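Local coordinates for aromatic-amino-acid transaminase TyrB (Burkholderia cenocepacia K56-2Valvano, PDB 4WD2), which probably catalyses the reversible, pyridoxal phosphate-dependent transfer of amino groups between aromatic amino acids and 2-oxo acids, at residues A[324-327]-A[328-332]. Residues are numbered along the deposited sequence; the frame is centred on the assembly and turned at random.
Sequences RRIA and RMRQS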
loop_
_atom_site.group_PDB
_atom_site.type_symbol
_atom_site.label_atom_id
_atom_site.label_comp_id
_atom_site.label_asym_id
_atom_site.label_seq_id
_atom_site.Cartn_x
_atom_site.Cartn_y
_atom_site.Cartn_z
ATOM N N ARG A 324 24.384 9.755 -16.795
ATOM C CA ARG A 324 25.732 9.892 -17.339
ATOM C C ARG A 324 26.815 9.434 -16.360
ATOM O O ARG A 324 27.848 8.926 -16.782
ATOM C CB ARG A 324 25.993 11.343 -17.769
ATOM C CG ARG A 324 25.284 11.744 -19.062
ATOM C CD ARG A 324 25.808 13.069 -19.605
ATOM N NE ARG A 324 25.682 14.151 -18.635
ATOM C CZ ARG A 324 24.595 14.906 -18.496
ATOM N NH1 ARG A 324 23.538 14.693 -19.273
ATOM N NH2 ARG A 324 24.561 15.868 -17.585
ATOM N N ARG A 325 26.583 9.610 -15.060
ATOM C CA ARG A 325 27.556 9.172 -14.056
ATOM C C ARG A 325 27.718 7.653 -14.082
ATOM O O ARG A 325 28.832 7.151 -14.013
ATOM C CB ARG A 325 27.162 9.631 -12.648
ATOM C CG ARG A 325 28.352 9.657 -11.669
ATOM C CD ARG A 325 27.921 9.786 -10.207
ATOM N NE ARG A 325 27.305 8.559 -9.714
ATOM C CZ ARG A 325 27.983 7.494 -9.296
ATOM N NH1 ARG A 325 27.328 6.423 -8.867
ATOM N NH2 ARG A 325 29.315 7.502 -9.307
ATOM N N ILE A 326 26.608 6.926 -14.184
ATOM C CA ILE A 326 26.667 5.472 -14.324
ATOM C C ILE A 326 27.453 5.086 -15.586
ATOM O O ILE A 326 28.305 4.195 -15.543
ATOM C CB ILE A 326 25.250 4.841 -14.373
ATOM C CG1 ILE A 326 24.536 5.021 -13.029
ATOM C CG2 ILE A 326 25.327 3.355 -14.720
ATOM C CD1 ILE A 326 23.122 4.494 -13.010
ATOM N N ALA A 327 27.179 5.763 -16.701
ATOM C CA ALA A 327 27.876 5.457 -17.947
ATOM C C ALA A 327 29.374 5.721 -17.819
ATOM O O ALA A 327 30.195 4.973 -18.346
ATOM C CB ALA A 327 27.282 6.255 -19.093
ATOM N N ARG A 328 29.732 6.774 -17.090
ATOM C CA ARG A 328 31.134 7.079 -16.825
ATOM C C ARG A 328 31.788 5.974 -15.999
ATOM O O ARG A 328 32.928 5.586 -16.248
ATOM C CB ARG A 328 31.273 8.417 -16.103
ATOM C CG ARG A 328 32.713 8.801 -15.836
ATOM C CD ARG A 328 32.853 10.188 -15.239
ATOM N NE ARG A 328 34.249 10.463 -14.916
ATOM C CZ ARG A 328 34.774 10.332 -13.702
ATOM N NH1 ARG A 328 34.015 9.950 -12.691
ATOM N NH2 ARG A 328 36.057 10.593 -13.500
ATOM N N MET A 329 31.058 5.452 -15.021
ATOM C CA MET A 329 31.592 4.369 -14.195
ATOM C C MET A 329 31.740 3.086 -15.009
ATOM O O MET A 329 32.689 2.326 -14.815
ATOM C CB MET A 329 30.704 4.119 -12.971
ATOM C CG MET A 329 30.752 5.239 -11.932
ATOM S SD MET A 329 32.398 5.511 -11.237
ATOM C CE MET A 329 33.011 6.883 -12.226
ATOM N N ARG A 330 30.805 2.841 -15.918
ATOM C CA ARG A 330 30.911 1.678 -16.794
ATOM C C ARG A 330 32.190 1.763 -17.622
ATOM O O ARG A 330 32.939 0.794 -17.723
ATOM C CB ARG A 330 29.682 1.563 -17.702
ATOM C CG ARG A 330 28.420 1.103 -16.974
ATOM C CD ARG A 330 27.270 0.856 -17.946
ATOM N NE ARG A 330 26.096 0.310 -17.265
ATOM C CZ ARG A 330 25.978 -0.961 -16.892
ATOM N NH1 ARG A 330 26.962 -1.820 -17.134
ATOM N NH2 ARG A 330 24.882 -1.372 -16.273
ATOM N N GLN A 331 32.443 2.932 -18.199
ATOM C CA GLN A 331 33.645 3.125 -18.999
ATOM C C GLN A 331 34.908 3.047 -18.132
ATOM O O GLN A 331 35.903 2.457 -18.546
ATOM C CB GLN A 331 33.585 4.461 -19.749
ATOM C CG GLN A 331 34.640 4.604 -20.849
ATOM C CD GLN A 331 34.386 3.680 -22.035
ATOM O OE1 GLN A 331 33.426 3.869 -22.789
ATOM N NE2 GLN A 331 35.237 2.671 -22.197
ATOM N N SER A 332 34.853 3.615 -16.922
ATOM C CA SER A 332 36.003 3.625 -16.017
ATOM C C SER A 332 36.389 2.224 -15.568
ATOM O O SER A 332 37.575 1.893 -15.547
ATOM C CB SER A 332 35.734 4.497 -14.786
ATOM O OG SER A 332 35.513 5.850 -15.148
#
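Ile326 and Arg330, on the close-packed flank, run alongside each other one turn apart, both heading outward to the same side, with Ile326 CG2 4.0 Å from Arg330 NE. Arg330 runs extended from CG to NE, its CG resting 3.4 Å from Ile326 O, and its buried guanidinium is gripped by Thr357 OG1 and the carbonyls of Tyr349, Gly354 and Phe356, while Ile326 packs on Phe225 and Met355. Arg325 and Met329 cross at a slant: Arg325 NH2 stands 3.8 Å from Met329 CG. A bend at chi3 (72°) turns the Arg325 guanidinium forward along the helix, toward Met329, where Leu388 O and Tyr44 OH hold it; buried Met329 leans on Val393. On the looser opposite flank, exposed Ala327 and Gln331 are joined chiefly through the backbone, Gln331 N to Ala327 O at 3.0 Å, and Gln331 NE2 turns to Asp335. In the conformer described, Arg328 reaches out to a salt bridge with Asp390. Arg328 O accepts from Ser332 N and, on the other face of its plane, from Ser332 OG at 2.8 Å. Regular i to i+4 bonding with one flank packed inward is that of a surface helix, here helix 309-338 running into the small domain of a class I aminotransferase fold.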